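Local coordinates for putative N-acetylmuramoyl-L-alanine amidase,autolysin cwp6 (Peptoclostridium difficile, PDB 5J72), which probably cleaves the amide bond between N-acetylmuramic acid and L-alanine in peptidoglycan, using a zinc-dependent amidase domain carried alongside three cell-wall-binding CWB2 modules, at residues A[270-282]-A[346-358]. Numbering follows the deposited sequence. Where two conformers were deposited one is given.
Sequences EYDALNISSKAGE and RHETNANVIKTFY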
ATOM      1  N   GLU A 270      -3.166  -6.308 -12.924  1.00 28.21           N
ATOM      2  CA  GLU A 270      -1.761  -6.284 -12.543  1.00 30.62           C
ATOM      3  C   GLU A 270      -1.592  -5.528 -11.213  1.00 28.97           C
ATOM      4  O   GLU A 270      -0.845  -5.984 -10.343  1.00 26.04           O
ATOM      5  CB  GLU A 270      -0.934  -5.602 -13.644  1.00 32.68           C
ATOM      6  CG  GLU A 270      -0.801  -6.491 -14.880  1.00 36.92           C
ATOM      7  CD  GLU A 270       0.013  -5.820 -16.028  1.00 47.17           C
ATOM      8  OE1 GLU A 270       0.171  -6.470 -17.091  1.00 47.40           O
ATOM      9  OE2 GLU A 270       0.505  -4.677 -15.854  1.00 48.16           O
ATOM     10  N   TYR A 271      -2.268  -4.343 -11.069  1.00 27.81           N
ATOM     11  CA  TYR A 271      -2.145  -3.594  -9.818  1.00 25.45           C
ATOM     12  C   TYR A 271      -2.931  -4.278  -8.720  1.00 23.25           C
ATOM     13  O   TYR A 271      -2.607  -4.091  -7.562  1.00 22.53           O
ATOM     14  CB  TYR A 271      -2.601  -2.141  -9.981  1.00 26.81           C
ATOM     15  CG  TYR A 271      -1.444  -1.321 -10.495  1.00 27.20           C
ATOM     16  CD1 TYR A 271      -1.248  -1.134 -11.863  1.00 32.74           C
ATOM     17  CD2 TYR A 271      -0.532  -0.748  -9.620  1.00 27.30           C
ATOM     18  CE1 TYR A 271      -0.186  -0.388 -12.340  1.00 38.40           C
ATOM     19  CE2 TYR A 271       0.553  -0.007 -10.095  1.00 33.13           C
ATOM     20  CZ  TYR A 271       0.715   0.175 -11.454  1.00 37.46           C
ATOM     21  OH  TYR A 271       1.765   0.911 -11.949  1.00 34.28           O
ATOM     22  N   ASP A 272      -3.935  -5.080  -9.036  1.00 21.79           N
ATOM     23  CA  ASP A 272      -4.616  -5.837  -7.978  1.00 20.99           C
ATOM     24  C   ASP A 272      -3.602  -6.859  -7.400  1.00 23.54           C
ATOM     25  O   ASP A 272      -3.479  -7.044  -6.172  1.00 19.65           O
ATOM     26  CB  ASP A 272      -5.817  -6.587  -8.592  1.00 21.97           C
ATOM     27  CG  ASP A 272      -6.907  -5.619  -8.996  1.00 29.55           C
ATOM     28  OD1 ASP A 272      -7.176  -4.658  -8.221  1.00 27.93           O
ATOM     29  OD2 ASP A 272      -7.484  -5.787 -10.100  1.00 27.13           O
ATOM     30  N   ALA A 273      -2.880  -7.561  -8.313  1.00 20.92           N
ATOM     31  CA  ALA A 273      -1.885  -8.567  -7.893  1.00 22.34           C
ATOM     32  C   ALA A 273      -0.768  -7.833  -7.049  1.00 21.70           C
ATOM     33  O   ALA A 273      -0.384  -8.274  -5.963  1.00 20.42           O
ATOM     34  CB  ALA A 273      -1.287  -9.247  -9.132  1.00 23.14           C
ATOM     35  N   LEU A 274      -0.271  -6.738  -7.552  1.00 20.29           N
ATOM     36  CA  LEU A 274       0.751  -5.981  -6.833  1.00 21.41           C
ATOM     37  C   LEU A 274       0.252  -5.531  -5.474  1.00 22.08           C
ATOM     38  O   LEU A 274       0.956  -5.681  -4.471  1.00 19.52           O
ATOM     39  CB  LEU A 274       1.016  -4.665  -7.692  0.62 20.39           C
ATOM     40  CG  LEU A 274       2.128  -3.724  -7.193  0.62 24.93           C
ATOM     41  CD1 LEU A 274       2.532  -2.773  -8.312  0.62 26.45           C
ATOM     42  CD2 LEU A 274       1.710  -2.874  -6.043  0.62 27.26           C
ATOM     43  N   ASN A 275      -0.987  -4.993  -5.419  1.00 18.18           N
ATOM     44  CA  ASN A 275      -1.507  -4.525  -4.132  1.00 20.88           C
ATOM     45  C   ASN A 275      -1.631  -5.630  -3.060  1.00 18.94           C
ATOM     46  O   ASN A 275      -1.523  -5.302  -1.909  1.00 19.68           O
ATOM     47  CB  ASN A 275      -2.945  -3.879  -4.344  1.00 21.44           C
ATOM     48  CG  ASN A 275      -2.775  -2.410  -4.771  1.00 22.77           C
ATOM     49  OD1 ASN A 275      -1.824  -1.758  -4.304  1.00 20.54           O
ATOM     50  ND2 ASN A 275      -3.596  -1.848  -5.694  1.00 19.34           N
ATOM     51  N   ILE A 276      -1.887  -6.938  -3.437  1.00 18.35           N
ATOM     52  CA  ILE A 276      -2.029  -7.971  -2.398  1.00 17.94           C
ATOM     53  C   ILE A 276      -0.685  -8.745  -2.164  1.00 19.07           C
ATOM     54  O   ILE A 276      -0.610  -9.624  -1.315  1.00 18.08           O
ATOM     55  CB  ILE A 276      -3.170  -8.934  -2.848  1.00 16.64           C
ATOM     56  CG1 ILE A 276      -3.627  -9.801  -1.660  1.00 18.83           C
ATOM     57  CG2 ILE A 276      -2.668  -9.833  -4.037  1.00 15.57           C
ATOM     58  CD1 ILE A 276      -4.187  -8.971  -0.422  1.00 15.38           C
ATOM     59  N   SER A 277       0.355  -8.374  -2.911  1.00 18.03           N
ATOM     60  CA  SER A 277       1.665  -9.056  -2.880  1.00 20.14           C
ATOM     61  C   SER A 277       2.300  -9.115  -1.487  1.00 21.81           C
ATOM     62  O   SER A 277       2.802 -10.174  -1.059  1.00 18.91           O
ATOM     63  CB  SER A 277       2.649  -8.280  -3.797  1.00 21.00           C
ATOM     64  OG  SER A 277       2.560  -8.897  -5.052  1.00 36.11           O
ATOM     65  N   SER A 278       2.286  -7.996  -0.751  1.00 20.26           N
ATOM     66  CA  SER A 278       2.963  -8.053   0.538  1.00 19.08           C
ATOM     67  C   SER A 278       2.201  -8.948   1.470  1.00 19.04           C
ATOM     68  O   SER A 278       2.825  -9.602   2.311  1.00 19.59           O
ATOM     69  CB  SER A 278       3.162  -6.648   1.162  1.00 19.36           C
ATOM     70  OG  SER A 278       1.910  -6.035   1.477  1.00 19.05           O
ATOM     71  N   LYS A 279       0.901  -9.019   1.316  1.00 16.80           N
ATOM     72  CA  LYS A 279       0.134  -9.808   2.263  1.00 15.06           C
ATOM     73  C   LYS A 279       0.256 -11.325   1.895  1.00 18.01           C
ATOM     74  O   LYS A 279       0.474 -12.181   2.776  1.00 17.84           O
ATOM     75  CB  LYS A 279      -1.328  -9.329   2.186  1.00 17.79           C
ATOM     76  CG  LYS A 279      -2.275 -10.261   2.966  1.00 16.15           C
ATOM     77  CD  LYS A 279      -1.894 -10.316   4.478  1.00 21.37           C
ATOM     78  CE  LYS A 279      -2.971 -11.083   5.254  1.00 28.12           C
ATOM     79  NZ  LYS A 279      -2.454 -11.669   6.515  1.00 33.14           N
ATOM     80  N   ALA A 280       0.102 -11.626   0.615  1.00 16.39           N
ATOM     81  CA  ALA A 280       0.287 -13.005   0.134  1.00 14.67           C
ATOM     82  C   ALA A 280       1.743 -13.459   0.553  1.00 18.53           C
ATOM     83  O   ALA A 280       1.980 -14.610   0.900  1.00 18.11           O
ATOM     84  CB  ALA A 280       0.179 -13.017  -1.416  1.00 14.81           C
ATOM     85  N   GLY A 281       2.730 -12.499   0.477  1.00 16.70           N
ATOM     86  CA  GLY A 281       4.110 -12.841   0.854  1.00 18.87           C
ATOM     87  C   GLY A 281       4.233 -13.132   2.333  1.00 18.99           C
ATOM     88  O   GLY A 281       4.910 -14.089   2.723  1.00 17.95           O
ATOM     89  N   GLU A 282       3.625 -12.323   3.166  1.00 16.24           N
ATOM     90  CA  GLU A 282       3.697 -12.556   4.626  1.00 18.61           C
ATOM     91  C   GLU A 282       3.040 -13.907   4.982  1.00 20.74           C
ATOM     92  O   GLU A 282       3.559 -14.629   5.816  1.00 19.34           O
ATOM     93  CB  GLU A 282       2.910 -11.421   5.376  1.00 19.85           C
ATOM     94  CG  GLU A 282       2.839 -11.674   6.852  1.00 29.08           C
ATOM     95  CD  GLU A 282       2.002 -10.601   7.589  1.00 37.67           C
ATOM     96  OE1 GLU A 282       2.010  -9.439   7.158  1.00 35.32           O
ATOM     97  OE2 GLU A 282       1.374 -10.947   8.621  1.00 44.15           O
ATOM     98  N   ARG A 346      -6.068   1.969  -8.588  1.00 23.11           N
ATOM     99  CA  ARG A 346      -4.947   1.271  -7.900  1.00 21.83           C
ATOM    100  C   ARG A 346      -4.721   1.839  -6.482  1.00 22.47           C
ATOM    101  O   ARG A 346      -4.314   1.076  -5.599  1.00 19.89           O
ATOM    102  CB  ARG A 346      -3.649   1.361  -8.769  1.00 20.15           C
ATOM    103  CG  ARG A 346      -3.098   2.785  -8.825  1.00 22.92           C
ATOM    104  CD  ARG A 346      -1.917   2.884  -9.789  1.00 30.40           C
ATOM    105  NE  ARG A 346      -2.366   2.675 -11.149  1.00 36.31           N
ATOM    106  CZ  ARG A 346      -1.608   2.854 -12.222  1.00 44.57           C
ATOM    107  NH1 ARG A 346      -0.351   3.258 -12.095  1.00 41.08           N
ATOM    108  NH2 ARG A 346      -2.096   2.619 -13.429  1.00 41.03           N
ATOM    109  N   HIS A 347      -5.020   3.161  -6.237  1.00 20.07           N
ATOM    110  CA  HIS A 347      -4.769   3.736  -4.926  1.00 20.91           C
ATOM    111  C   HIS A 347      -5.833   3.389  -3.979  1.00 21.25           C
ATOM    112  O   HIS A 347      -5.531   3.045  -2.838  1.00 20.77           O
ATOM    113  CB  HIS A 347      -4.587   5.254  -5.023  1.00 21.29           C
ATOM    114  CG  HIS A 347      -3.530   5.626  -6.006  1.00 24.06           C
ATOM    115  ND1 HIS A 347      -3.816   6.339  -7.152  1.00 23.20           N
ATOM    116  CD2 HIS A 347      -2.191   5.401  -6.014  1.00 25.13           C
ATOM    117  CE1 HIS A 347      -2.687   6.522  -7.822  1.00 25.21           C
ATOM    118  NE2 HIS A 347      -1.688   5.964  -7.161  1.00 27.03           N
ATOM    119  N   GLU A 348      -7.137   3.457  -4.419  1.00 19.82           N
ATOM    120  CA  GLU A 348      -8.196   3.015  -3.508  1.00 18.72           C
ATOM    121  C   GLU A 348      -8.057   1.557  -3.244  1.00 18.26           C
ATOM    122  O   GLU A 348      -8.304   1.121  -2.110  1.00 18.62           O
ATOM    123  CB  GLU A 348      -9.657   3.302  -4.051  1.00 17.60           C
ATOM    124  CG  GLU A 348     -10.628   3.137  -2.855  1.00 21.80           C
ATOM    125  CD  GLU A 348     -12.060   3.532  -3.226  1.00 29.08           C
ATOM    126  OE1 GLU A 348     -12.368   3.504  -4.409  1.00 27.42           O
ATOM    127  OE2 GLU A 348     -12.835   3.850  -2.315  1.00 32.44           O
ATOM    128  N   THR A 349      -7.655   0.766  -4.241  1.00 18.58           N
ATOM    129  CA  THR A 349      -7.542  -0.682  -3.931  1.00 18.78           C
ATOM    130  C   THR A 349      -6.342  -0.922  -2.905  1.00 16.68           C
ATOM    131  O   THR A 349      -6.453  -1.712  -2.002  1.00 17.40           O
ATOM    132  CB  THR A 349      -7.234  -1.432  -5.219  1.00 22.27           C
ATOM    133  OG1 THR A 349      -8.320  -1.178  -6.164  1.00 21.47           O
ATOM    134  CG2 THR A 349      -7.115  -2.921  -4.955  1.00 22.47           C
ATOM    135  N   ASN A 350      -5.258  -0.183  -3.105  1.00 16.84           N
ATOM    136  CA  ASN A 350      -4.122  -0.281  -2.153  1.00 18.02           C
ATOM    137  C   ASN A 350      -4.609   0.058  -0.739  1.00 18.52           C
ATOM    138  O   ASN A 350      -4.344  -0.674   0.234  1.00 16.75           O
ATOM    139  CB  ASN A 350      -3.042   0.665  -2.613  1.00 14.89           C
ATOM    140  CG  ASN A 350      -1.790   0.558  -1.738  1.00 19.76           C
ATOM    141  OD1 ASN A 350      -1.487   1.505  -0.997  1.00 17.36           O
ATOM    142  ND2 ASN A 350      -1.034  -0.589  -1.769  1.00 15.87           N
ATOM    143  N   ALA A 351      -5.414   1.173  -0.599  1.00 18.41           N
ATOM    144  CA  ALA A 351      -5.897   1.555   0.749  1.00 19.47           C
ATOM    145  C   ALA A 351      -6.854   0.518   1.286  1.00 18.77           C
ATOM    146  O   ALA A 351      -6.814   0.232   2.504  1.00 20.72           O
ATOM    147  CB  ALA A 351      -6.606   2.944   0.706  1.00 17.93           C
ATOM    148  N   ASN A 352      -7.712  -0.101   0.429  1.00 18.07           N
ATOM    149  CA  ASN A 352      -8.654  -1.089   0.992  1.00 17.75           C
ATOM    150  C   ASN A 352      -7.925  -2.379   1.391  1.00 18.33           C
ATOM    151  O   ASN A 352      -8.356  -3.074   2.346  1.00 19.44           O
ATOM    152  CB  ASN A 352      -9.795  -1.443  -0.040  1.00 21.80           C
ATOM    153  CG  ASN A 352     -10.843  -0.316  -0.054  1.00 32.89           C
ATOM    154  OD1 ASN A 352     -11.039   0.378   0.979  1.00 28.23           O
ATOM    155  ND2 ASN A 352     -11.523  -0.070  -1.154  1.00 28.43           N
ATOM    156  N   VAL A 353      -6.872  -2.736   0.647  1.00 19.59           N
ATOM    157  CA  VAL A 353      -6.105  -3.946   1.068  1.00 17.54           C
ATOM    158  C   VAL A 353      -5.442  -3.659   2.427  1.00 16.85           C
ATOM    159  O   VAL A 353      -5.421  -4.513   3.299  1.00 20.23           O
ATOM    160  CB  VAL A 353      -5.012  -4.259   0.014  1.00 18.92           C
ATOM    161  CG1 VAL A 353      -3.899  -5.148   0.621  1.00 17.75           C
ATOM    162  CG2 VAL A 353      -5.664  -4.925  -1.213  1.00 17.56           C
ATOM    163  N   ILE A 354      -4.815  -2.467   2.556  1.00 18.40           N
ATOM    164  CA  ILE A 354      -4.186  -2.144   3.846  1.00 19.86           C
ATOM    165  C   ILE A 354      -5.260  -2.157   4.926  1.00 20.46           C
ATOM    166  O   ILE A 354      -5.072  -2.758   5.980  1.00 19.86           O
ATOM    167  CB  ILE A 354      -3.458  -0.781   3.707  1.00 20.90           C
ATOM    168  CG1 ILE A 354      -2.190  -1.032   2.916  1.00 19.31           C
ATOM    169  CG2 ILE A 354      -3.009  -0.163   5.078  1.00 22.23           C
ATOM    170  CD1 ILE A 354      -1.496   0.249   2.342  1.00 18.49           C
ATOM    171  N   LYS A 355      -6.423  -1.528   4.668  1.00 17.87           N
ATOM    172  CA  LYS A 355      -7.448  -1.537   5.710  1.00 22.10           C
ATOM    173  C   LYS A 355      -7.928  -2.927   6.059  1.00 24.55           C
ATOM    174  O   LYS A 355      -8.127  -3.238   7.242  1.00 23.22           O
ATOM    175  CB  LYS A 355      -8.633  -0.635   5.212  1.00 25.50           C
ATOM    176  CG  LYS A 355      -9.895  -0.764   6.044  1.00 30.25           C
ATOM    177  CD  LYS A 355     -11.118  -0.211   5.199  1.00 42.66           C
ATOM    178  CE  LYS A 355     -11.476  -1.198   4.103  1.00 60.88           C
ATOM    179  NZ  LYS A 355     -12.607  -0.726   3.248  1.00 70.34           N
ATOM    180  N   THR A 356      -8.088  -3.790   5.070  1.00 20.06           N
ATOM    181  CA  THR A 356      -8.620  -5.119   5.340  1.00 18.42           C
ATOM    182  C   THR A 356      -7.625  -6.126   5.867  1.00 22.33           C
ATOM    183  O   THR A 356      -7.946  -6.874   6.804  1.00 21.74           O
ATOM    184  CB  THR A 356      -9.123  -5.658   3.998  1.00 21.78           C
ATOM    185  OG1 THR A 356     -10.151  -4.771   3.528  1.00 23.30           O
ATOM    186  CG2 THR A 356      -9.675  -7.112   4.078  1.00 22.57           C
ATOM    187  N   PHE A 357      -6.443  -6.167   5.278  1.00 19.88           N
ATOM    188  CA  PHE A 357      -5.429  -7.205   5.632  1.00 21.20           C
ATOM    189  C   PHE A 357      -4.392  -6.769   6.622  1.00 19.13           C
ATOM    190  O   PHE A 357      -3.618  -7.632   7.075  1.00 19.08           O
ATOM    191  CB  PHE A 357      -4.742  -7.692   4.312  1.00 18.16           C
ATOM    192  CG  PHE A 357      -5.760  -8.403   3.423  1.00 18.51           C
ATOM    193  CD1 PHE A 357      -6.191  -7.838   2.255  1.00 19.86           C
ATOM    194  CD2 PHE A 357      -6.291  -9.636   3.785  1.00 21.91           C
ATOM    195  CE1 PHE A 357      -7.126  -8.473   1.441  1.00 23.23           C
ATOM    196  CE2 PHE A 357      -7.237 -10.278   2.971  1.00 20.73           C
ATOM    197  CZ  PHE A 357      -7.637  -9.692   1.811  1.00 19.45           C
ATOM    198  N   TYR A 358      -4.321  -5.473   6.987  1.00 18.59           N
ATOM    199  CA  TYR A 358      -3.384  -4.979   8.000  1.00 19.12           C
ATOM    200  C   TYR A 358      -4.288  -4.120   8.991  1.00 21.25           C
ATOM    201  O   TYR A 358      -4.109  -2.905   9.101  1.00 20.46           O
ATOM    202  CB  TYR A 358      -2.295  -4.056   7.370  1.00 20.58           C
ATOM    203  CG  TYR A 358      -1.386  -4.857   6.459  1.00 22.26           C
ATOM    204  CD1 TYR A 358      -0.211  -5.433   6.946  1.00 21.53           C
ATOM    205  CD2 TYR A 358      -1.740  -5.108   5.128  1.00 16.76           C
ATOM    206  CE1 TYR A 358       0.590  -6.231   6.127  1.00 18.01           C
ATOM    207  CE2 TYR A 358      -0.943  -5.906   4.305  1.00 16.01           C
ATOM    208  CZ  TYR A 358       0.224  -6.452   4.807  1.00 18.02           C
ATOM    209  OH  TYR A 358       1.039  -7.154   3.954  1.00 20.23           O
TER
HETATM  210  O   HOH W   1      -9.448  -3.123  -7.647  1.00 28.44           O
HETATM  211  O   HOH W   2       3.365  -8.112   4.846  1.00 21.47           O
HETATM  212  O   HOH W   3      -1.396  -8.828   7.947  1.00 33.97           O
HETATM  213  O   HOH W   4      -4.760  -9.973   8.248  1.00 45.79           O
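R346 lays its guanidinium flat over one face of the Y271 ring, CZ 3.9 Å from the ring centroid and the two planes nearly parallel. With CG between the backbone N and carbonyl carbon (chi1 69°) and a bend at chi3, the chain brings the guanidinium over the ring, and CD adds a CH-pi contact on the same face. NH1, lying over the CZ-OH end of the ring, donates to S371 O, which would limit how the guanidinium can turn.

One turn on, N275 uses both ends of its amide. ND2 donates to R346 O at 3.0 Å, in the carbonyl plane on a lone pair, although that oxygen already takes the helical N-H of N350. OD1 receives N350 ND2 at 2.9 Å, the donor lying 39° above the carbonyl plane; N350 ND2 also reaches I391 O. Beside this pair, a water donates to both D272 OD1 and T349 OG1, the latter also hydrogen-bonded to D345 O.

Further along, I276 CD1 presses obliquely on the F357 ring, 3.5 Å from CE1, and K279 runs its aliphatic chain across F357 before its NZ forms a salt bridge with D283. Near the C-terminal ends, Y358 OH and S278 OG share a hydrogen bond of 2.9 Å.

Helices 270-282 and 346-357, from successive CWB2 modules, cross at -22°. The chemistry implies a module interface in which polar groups are paired across the helices alongside a small apolar patch, with a hydroxyl pair that also takes in a water.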